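Local coordinates for protein endoglucanase FnCel5A (Fervidobacterium nodosum, PDB 3NCO) that probably hydrolyses the beta-1,4-glucosidic bonds of cellulose as a family 5 glycoside hydrolase, at residues K10-E15 against D195-V200; D135-E140 against P170-I175. One frame throughout, in Å; residues are numbered along the deposited sequence.

Interaction 1. Residues K10-E15 against D195-V200; sequences KSSAFE and DKNIIV
Ala13, in the first turn of helix 12-20, comes nearest to Asn197, which immediately precedes strand 198-204; their CA atoms are 5.2 Å apart, and the contact is made by the Ala13 methyl, the end of Ile199 and two bridging waters. That methyl does most of the touching. Its CB lies 3.4 Å from the backbone O of Lys196 and 3.8 Å from the O of Ile198, so it sits against two carbonyls of the incoming chain, and Ala13 is itself buried. Ser11 is the N-cap of the helix, and one water joins this helix start to the chain entering the strand: it accepts from Ala13 N at 2.9 Å, donates to Lys196 O at 2.7 Å and is bonded to Ser11 OG. In this TIM barrel the N-terminal helix 12-20 therefore packs against the beginning of a barrel strand. A second water connects the side chains of Ser12 and Asn197, accepting from Asn197 ND2 at 2.9 Å and pairing with Ser12 OG. Having OG anti to the backbone N of Ser12 (chi1 -173°) brings the hydroxyl to this water, while OG and ND2 are 4.0 Å apart. Ile199 reaches the helix with its CD1, near the carbonyl O of Ala13, and also touches Asn17 and Ile20. Asp195 OD1 accepts from Asn197 N at 2.8 Å, closing an Asx turn, while its OD2 forms a salt bridge with Arg166.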
ATOM      1  N   LYS A  10      16.549 -20.124   4.271  1.00 37.12           N
ATOM      2  CA  LYS A  10      15.276 -19.586   3.762  1.00 36.27           C
ATOM      3  C   LYS A  10      15.638 -18.165   3.292  1.00 34.58           C
ATOM      4  O   LYS A  10      16.507 -17.530   3.888  1.00 33.92           O
ATOM      5  CB  LYS A  10      14.323 -19.429   4.937  1.00 36.17           C
ATOM      6  CG  LYS A  10      12.990 -20.066   4.779  1.00 38.35           C
ATOM      7  CD  LYS A  10      12.302 -20.190   6.105  1.00 39.83           C
ATOM      8  CE  LYS A  10      12.419 -21.596   6.662  1.00 42.55           C
ATOM      9  NZ  LYS A  10      11.235 -21.931   7.497  1.00 44.53           N
ATOM     10  N   SER A  11      14.977 -17.653   2.252  1.00 32.35           N
ATOM     11  CA  SER A  11      15.204 -16.275   1.840  1.00 29.77           C
ATOM     12  C   SER A  11      14.634 -15.245   2.849  1.00 28.30           C
ATOM     13  O   SER A  11      13.454 -15.289   3.214  1.00 26.58           O
ATOM     14  CB  SER A  11      14.640 -16.012   0.431  1.00 30.52           C
ATOM     15  OG  SER A  11      14.397 -14.617   0.296  1.00 33.88           O
ATOM     16  N   SER A  12      15.487 -14.315   3.270  1.00 25.93           N
ATOM     17  CA  SER A  12      15.102 -13.307   4.251  1.00 25.38           C
ATOM     18  C   SER A  12      13.913 -12.483   3.781  1.00 23.48           C
ATOM     19  O   SER A  12      12.975 -12.245   4.556  1.00 23.37           O
ATOM     20  CB  SER A  12      16.279 -12.377   4.535  1.00 26.39           C
ATOM     21  OG  SER A  12      15.972 -11.502   5.602  1.00 32.46           O
ATOM     22  N   ALA A  13      13.940 -12.027   2.521  1.00 20.46           N
ATOM     23  CA  ALA A  13      12.827 -11.178   2.033  1.00 19.36           C
ATOM     24  C   ALA A  13      11.487 -11.909   2.113  1.00 18.80           C
ATOM     25  O   ALA A  13      10.420 -11.301   2.422  1.00 18.55           O
ATOM     26  CB  ALA A  13      13.068 -10.733   0.636  1.00 20.68           C
ATOM     27  N   PHE A  14      11.514 -13.204   1.797  1.00 18.69           N
ATOM     28  CA  PHE A  14      10.284 -13.975   1.853  1.00 18.50           C
ATOM     29  C   PHE A  14       9.788 -14.111   3.261  1.00 19.91           C
ATOM     30  O   PHE A  14       8.589 -14.093   3.482  1.00 20.10           O
ATOM     31  CB  PHE A  14      10.460 -15.340   1.162  1.00 18.71           C
ATOM     32  CG  PHE A  14      10.451 -15.246  -0.357  1.00 18.66           C
ATOM     33  CD1 PHE A  14       9.287 -15.549  -1.087  1.00 19.32           C
ATOM     34  CD2 PHE A  14      11.576 -14.816  -1.035  1.00 19.27           C
ATOM     35  CE1 PHE A  14       9.258 -15.433  -2.493  1.00 19.83           C
ATOM     36  CE2 PHE A  14      11.543 -14.701  -2.478  1.00 19.84           C
ATOM     37  CZ  PHE A  14      10.407 -14.992  -3.178  1.00 19.08           C
ATOM     38  N   GLU A  15      10.708 -14.214   4.220  1.00 19.75           N
ATOM     39  CA  GLU A  15      10.297 -14.270   5.611  1.00 21.17           C
ATOM     40  C   GLU A  15       9.749 -12.931   6.126  1.00 20.56           C
ATOM     41  O   GLU A  15       8.771 -12.906   6.917  1.00 20.22           O
ATOM     42  CB  GLU A  15      11.441 -14.785   6.469  1.00 22.57           C
ATOM     43  CG  GLU A  15      11.726 -16.284   6.221  1.00 26.68           C
ATOM     44  CD  GLU A  15      10.463 -17.212   6.367  1.00 35.50           C
ATOM     45  OE1 GLU A  15       9.914 -17.314   7.505  1.00 36.40           O
ATOM     46  OE2 GLU A  15      10.030 -17.827   5.326  1.00 39.60           O
ATOM     47  N   ASP A 195      18.946  -6.819  -5.339  1.00 20.62           N
ATOM     48  CA  ASP A 195      18.868  -6.428  -3.931  1.00 21.71           C
ATOM     49  C   ASP A 195      18.024  -7.520  -3.313  1.00 22.31           C
ATOM     50  O   ASP A 195      16.903  -7.799  -3.797  1.00 23.60           O
ATOM     51  CB  ASP A 195      18.186  -5.047  -3.805  1.00 20.45           C
ATOM     52  CG  ASP A 195      18.240  -4.474  -2.367  1.00 23.58           C
ATOM     53  OD1 ASP A 195      17.723  -5.084  -1.426  1.00 22.13           O
ATOM     54  OD2 ASP A 195      18.815  -3.392  -2.158  1.00 24.53           O
ATOM     55  N   LYS A 196      18.550  -8.086  -2.228  1.00 24.26           N
ATOM     56  CA  LYS A 196      17.892  -9.185  -1.508  1.00 25.76           C
ATOM     57  C   LYS A 196      16.865  -8.772  -0.480  1.00 24.82           C
ATOM     58  O   LYS A 196      16.244  -9.635   0.143  1.00 24.42           O
ATOM     59  CB  LYS A 196      18.920 -10.105  -0.831  1.00 28.19           C
ATOM     60  CG  LYS A 196      19.880 -10.832  -1.785  1.00 32.00           C
ATOM     61  CD  LYS A 196      19.277 -11.076  -3.187  1.00 36.88           C
ATOM     62  CE  LYS A 196      20.192 -11.949  -4.021  1.00 43.31           C
ATOM     63  NZ  LYS A 196      20.346 -13.289  -3.377  1.00 43.97           N
ATOM     64  N   ASN A 197      16.670  -7.468  -0.299  1.00 21.23           N
ATOM     65  CA  ASN A 197      15.717  -7.034   0.688  1.00 20.67           C
ATOM     66  C   ASN A 197      14.648  -6.179   0.049  1.00 18.84           C
ATOM     67  O   ASN A 197      14.290  -5.122   0.596  1.00 19.53           O
ATOM     68  CB  ASN A 197      16.438  -6.306   1.846  1.00 21.98           C
ATOM     69  CG  ASN A 197      17.264  -7.271   2.678  1.00 25.38           C
ATOM     70  OD1 ASN A 197      18.491  -7.218   2.674  1.00 29.10           O
ATOM     71  ND2 ASN A 197      16.574  -8.168   3.384  1.00 29.81           N
ATOM     72  N   ILE A 198      14.135  -6.606  -1.120  1.00 18.21           N
ATOM     73  CA  ILE A 198      12.988  -5.934  -1.735  1.00 16.78           C
ATOM     74  C   ILE A 198      11.746  -6.859  -1.783  1.00 16.00           C
ATOM     75  O   ILE A 198      11.883  -8.086  -1.821  1.00 16.00           O
ATOM     76  CB  ILE A 198      13.291  -5.337  -3.136  1.00 17.73           C
ATOM     77  CG1 ILE A 198      13.798  -6.406  -4.108  1.00 17.20           C
ATOM     78  CG2 ILE A 198      14.302  -4.176  -3.001  1.00 18.51           C
ATOM     79  CD1 ILE A 198      13.693  -5.923  -5.644  1.00 19.36           C
ATOM     80  N   ILE A 199      10.576  -6.225  -1.810  1.00 15.60           N
ATOM     81  CA  ILE A 199       9.314  -6.928  -2.036  1.00 14.38           C
ATOM     82  C   ILE A 199       8.578  -6.163  -3.118  1.00 14.70           C
ATOM     83  O   ILE A 199       8.590  -4.927  -3.117  1.00 15.72           O
ATOM     84  CB  ILE A 199       8.478  -6.901  -0.724  1.00 12.56           C
ATOM     85  CG1 ILE A 199       9.197  -7.759   0.348  1.00 15.92           C
ATOM     86  CG2 ILE A 199       7.049  -7.447  -0.908  1.00 12.04           C
ATOM     87  CD1 ILE A 199       8.562  -7.682   1.729  1.00 18.17           C
ATOM     88  N   VAL A 200       7.897  -6.885  -4.009  1.00 15.21           N
ATOM     89  CA  VAL A 200       7.179  -6.167  -5.083  1.00 14.42           C
ATOM     90  C   VAL A 200       5.726  -6.114  -4.656  1.00 13.61           C
ATOM     91  O   VAL A 200       5.208  -7.065  -4.042  1.00 15.60           O
ATOM     92  CB  VAL A 200       7.351  -6.951  -6.446  1.00 16.09           C
ATOM     93  CG1 VAL A 200       6.352  -6.492  -7.485  1.00 16.54           C
ATOM     94  CG2 VAL A 200       8.803  -6.808  -6.952  1.00 17.08           C
TER
HETATM   95  O   HOH W   1      16.315 -12.241   0.870  1.00 30.92           O
HETATM   96  O   HOH W   2      18.059  -9.408   5.579  1.00 42.76           O

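Interaction 2. Residues D135-E140 against P170-I175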
ATOM      1  N   ASP A 135      13.580  -3.549  12.582  1.00 20.97           N
ATOM      2  CA  ASP A 135      13.393  -4.054  11.218  1.00 20.74           C
ATOM      3  C   ASP A 135      11.923  -4.356  10.845  1.00 20.48           C
ATOM      4  O   ASP A 135      11.655  -4.716   9.699  1.00 21.12           O
ATOM      5  CB  ASP A 135      14.289  -5.272  10.974  1.00 21.80           C
ATOM      6  CG  ASP A 135      13.931  -6.468  11.854  1.00 24.39           C
ATOM      7  OD1 ASP A 135      12.961  -6.465  12.663  1.00 25.24           O
ATOM      8  OD2 ASP A 135      14.660  -7.472  11.706  1.00 30.33           O
ATOM      9  N   LYS A 136      11.004  -4.141  11.796  1.00 19.73           N
ATOM     10  CA  LYS A 136       9.558  -4.317  11.610  1.00 19.24           C
ATOM     11  C   LYS A 136       8.948  -3.055  10.978  1.00 16.81           C
ATOM     12  O   LYS A 136       7.769  -3.028  10.729  1.00 16.30           O
ATOM     13  CB  LYS A 136       8.869  -4.609  12.948  1.00 20.53           C
ATOM     14  CG  LYS A 136       9.140  -6.043  13.405  1.00 23.10           C
ATOM     15  CD  LYS A 136       8.958  -6.151  14.905  1.00 34.77           C
ATOM     16  CE  LYS A 136       9.394  -7.573  15.356  1.00 39.36           C
ATOM     17  NZ  LYS A 136       9.437  -7.648  16.832  1.00 45.72           N
ATOM     18  N   LEU A 137       9.774  -2.022  10.786  1.00 17.62           N
ATOM     19  CA  LEU A 137       9.427  -0.886   9.901  1.00 17.01           C
ATOM     20  C   LEU A 137      10.012  -1.135   8.500  1.00 17.17           C
ATOM     21  O   LEU A 137      11.242  -1.241   8.360  1.00 18.24           O
ATOM     22  CB  LEU A 137      10.010   0.431  10.418  1.00 18.06           C
ATOM     23  CG  LEU A 137       9.792   1.662   9.521  1.00 16.80           C
ATOM     24  CD1 LEU A 137       8.284   2.061   9.430  1.00 20.36           C
ATOM     25  CD2 LEU A 137      10.655   2.826  10.033  1.00 19.10           C
ATOM     26  N   PHE A 138       9.122  -1.114   7.504  1.00 17.46           N
ATOM     27  CA  PHE A 138       9.491  -1.263   6.072  1.00 15.37           C
ATOM     28  C   PHE A 138       9.290   0.056   5.327  1.00 15.08           C
ATOM     29  O   PHE A 138       8.364   0.813   5.683  1.00 15.00           O
ATOM     30  CB  PHE A 138       8.561  -2.288   5.382  1.00 14.89           C
ATOM     31  CG  PHE A 138       8.662  -3.691   5.920  1.00 16.87           C
ATOM     32  CD1 PHE A 138       9.574  -4.048   6.876  1.00 17.94           C
ATOM     33  CD2 PHE A 138       7.856  -4.684   5.369  1.00 19.61           C
ATOM     34  CE1 PHE A 138       9.592  -5.371   7.403  1.00 19.28           C
ATOM     35  CE2 PHE A 138       7.892  -6.000   5.843  1.00 19.17           C
ATOM     36  CZ  PHE A 138       8.749  -6.344   6.885  1.00 16.78           C
ATOM     37  N   PHE A 139      10.125   0.332   4.306  1.00 15.08           N
ATOM     38  CA  PHE A 139       9.905   1.520   3.476  1.00 15.09           C
ATOM     39  C   PHE A 139       9.219   1.125   2.173  1.00 15.75           C
ATOM     40  O   PHE A 139       9.343  -0.030   1.745  1.00 16.25           O
ATOM     41  CB  PHE A 139      11.240   2.147   3.076  1.00 15.98           C
ATOM     42  CG  PHE A 139      12.013   2.711   4.239  1.00 15.46           C
ATOM     43  CD1 PHE A 139      11.340   2.959   5.439  1.00 18.89           C
ATOM     44  CD2 PHE A 139      13.391   3.057   4.118  1.00 17.39           C
ATOM     45  CE1 PHE A 139      11.988   3.469   6.534  1.00 16.75           C
ATOM     46  CE2 PHE A 139      14.083   3.613   5.210  1.00 16.72           C
ATOM     47  CZ  PHE A 139      13.381   3.846   6.427  1.00 17.17           C
ATOM     48  N   GLU A 140       8.513   2.060   1.529  1.00 15.92           N
ATOM     49  CA  GLU A 140       7.858   1.786   0.261  1.00 15.97           C
ATOM     50  C   GLU A 140       8.017   3.015  -0.631  1.00 13.99           C
ATOM     51  O   GLU A 140       7.358   4.012  -0.374  1.00 13.06           O
ATOM     52  CB  GLU A 140       6.380   1.499   0.508  1.00 16.43           C
ATOM     53  CG  GLU A 140       5.649   1.247  -0.837  1.00 15.43           C
ATOM     54  CD  GLU A 140       4.163   0.954  -0.723  1.00 18.58           C
ATOM     55  OE1 GLU A 140       3.639   1.025   0.409  1.00 15.96           O
ATOM     56  OE2 GLU A 140       3.531   0.682  -1.743  1.00 16.88           O
ATOM     57  N   PRO A 170      21.063  -0.343   5.129  1.00 20.97           N
ATOM     58  CA  PRO A 170      21.578  -1.329   4.174  1.00 21.22           C
ATOM     59  C   PRO A 170      20.698  -2.560   3.950  1.00 20.59           C
ATOM     60  O   PRO A 170      20.774  -3.163   2.871  1.00 21.87           O
ATOM     61  CB  PRO A 170      22.932  -1.753   4.756  1.00 23.22           C
ATOM     62  CG  PRO A 170      23.029  -1.160   6.059  1.00 23.00           C
ATOM     63  CD  PRO A 170      21.955  -0.143   6.283  1.00 22.28           C
ATOM     64  N   SER A 171      19.873  -2.932   4.936  1.00 20.94           N
ATOM     65  CA  SER A 171      19.109  -4.194   4.812  1.00 21.07           C
ATOM     66  C   SER A 171      17.588  -4.064   4.974  1.00 18.92           C
ATOM     67  O   SER A 171      16.854  -5.057   4.823  1.00 20.48           O
ATOM     68  CB  SER A 171      19.650  -5.235   5.816  1.00 21.82           C
ATOM     69  OG  SER A 171      19.471  -4.760   7.158  1.00 28.24           O
ATOM     70  N   ARG A 172      17.110  -2.866   5.333  1.00 16.81           N
ATOM     71  CA  ARG A 172      15.680  -2.669   5.571  1.00 17.69           C
ATOM     72  C   ARG A 172      14.886  -3.054   4.346  1.00 17.07           C
ATOM     73  O   ARG A 172      15.278  -2.757   3.201  1.00 17.65           O
ATOM     74  CB  ARG A 172      15.346  -1.220   5.926  1.00 16.90           C
ATOM     75  CG  ARG A 172      13.909  -1.085   6.519  1.00 18.50           C
ATOM     76  CD  ARG A 172      13.625   0.367   6.919  1.00 17.53           C
ATOM     77  NE  ARG A 172      14.597   0.819   7.950  1.00 15.75           N
ATOM     78  CZ  ARG A 172      14.575   0.462   9.245  1.00 20.46           C
ATOM     79  NH1 ARG A 172      13.592  -0.320   9.721  1.00 20.32           N
ATOM     80  NH2 ARG A 172      15.531   0.905  10.046  1.00 20.47           N
ATOM     81  N   ILE A 173      13.767  -3.708   4.592  1.00 17.14           N
ATOM     82  CA  ILE A 173      12.882  -4.039   3.481  1.00 17.42           C
ATOM     83  C   ILE A 173      12.407  -2.767   2.744  1.00 16.46           C
ATOM     84  O   ILE A 173      11.914  -1.825   3.375  1.00 18.07           O
ATOM     85  CB  ILE A 173      11.699  -4.840   3.955  1.00 17.43           C
ATOM     86  CG1 ILE A 173      12.153  -6.238   4.407  1.00 21.20           C
ATOM     87  CG2 ILE A 173      10.641  -4.919   2.824  1.00 18.61           C
ATOM     88  CD1 ILE A 173      12.594  -7.159   3.296  1.00 20.76           C
ATOM     89  N   VAL A 174      12.527  -2.749   1.413  1.00 16.89           N
ATOM     90  CA  VAL A 174      11.972  -1.659   0.630  1.00 15.28           C
ATOM     91  C   VAL A 174      10.991  -2.280  -0.363  1.00 16.54           C
ATOM     92  O   VAL A 174      11.346  -3.243  -1.092  1.00 16.44           O
ATOM     93  CB  VAL A 174      13.094  -0.898  -0.125  1.00 16.04           C
ATOM     94  CG1 VAL A 174      12.511   0.139  -1.191  1.00 15.98           C
ATOM     95  CG2 VAL A 174      14.020  -0.256   0.919  1.00 17.87           C
ATOM     96  N   ILE A 175       9.768  -1.741  -0.401  1.00 15.66           N
ATOM     97  CA  ILE A 175       8.705  -2.287  -1.255  1.00 15.29           C
ATOM     98  C   ILE A 175       8.656  -1.463  -2.532  1.00 15.04           C
ATOM     99  O   ILE A 175       8.588  -0.232  -2.472  1.00 16.54           O
ATOM    100  CB  ILE A 175       7.342  -2.212  -0.535  1.00 16.27           C
ATOM    101  CG1 ILE A 175       7.334  -3.250   0.592  1.00 14.75           C
ATOM    102  CG2 ILE A 175       6.141  -2.493  -1.480  1.00 13.73           C
ATOM    103  CD1 ILE A 175       6.396  -2.881   1.695  1.00 16.06           C
TER
HETATM  104  O   HOH W   3      13.398  -4.595   7.397  1.00 22.32           O
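A beta-alpha-beta unit of the barrel, strand 137-140, helix 151-168 and strand 174-177, brings Arg172 against Leu137 and Phe139. Arg172 NH1 donates to Leu137 O at 2.9 Å in a nearly straight bond (165°), with the oxygen in the guanidinium plane. Its CD lies over the centre of the Phe139 ring (CH-pi, 3.4 Å to the centroid); CG is anti to the backbone N (chi1 -166°), and the chi3 bend (-60°) then turns the guanidinium to Leu137 O. Asn169, Tyr133 and Pro134 take further guanidinium N-H groups. Replacing Arg172 by alanine removes both groups, which would probably leave Leu137 O and the Tyr133 and Pro134 carbonyls without this donor and uncover a face of the Phe139 ring. In the parallel pairing, Phe139 N donates to Ile173 O at 3.0 Å, and Phe139 O accepts from Ile175 N at 2.8 Å. Phe139 and Val174 project from one face of the sheet toward helix 151-168, while Glu140 and Ile175 occupy the other. Ile173 CB sits over the Phe138 ring, 3.9 Å from its centroid. Glu140 CG packs on Ile175 CG2, and its carboxylate forms a salt bridge with Arg59. A water accepts from Ile173 N and donates to Asp135 O, just ahead of the paired strands.

The centres of interactions 1 and 2 lie about 10 Å apart, on the same side of the chain's centre. Along the chain, 135-140 and 170-175 are nested inside the loop closed by 10-15 and 195-200. Strands 137-140, 174-177 and 198-204 are consecutive neighbours in the eight-stranded parallel barrel. Strand 174-177 joins the two contacts: Val174 N lies 3.1 Å from Asn197 O and Val174 O 3.2 Å from Ile199 N, both probable hydrogen bonds. Helix 12-20 reaches both sites, since its Tyr16 touches Phe138 and Ile173, and its Ile20 touches Phe138 and Ile199. It thus lies across the N-terminal ends of neighbouring strands and probably closes the barrel opposite the usual TIM-barrel active-site end.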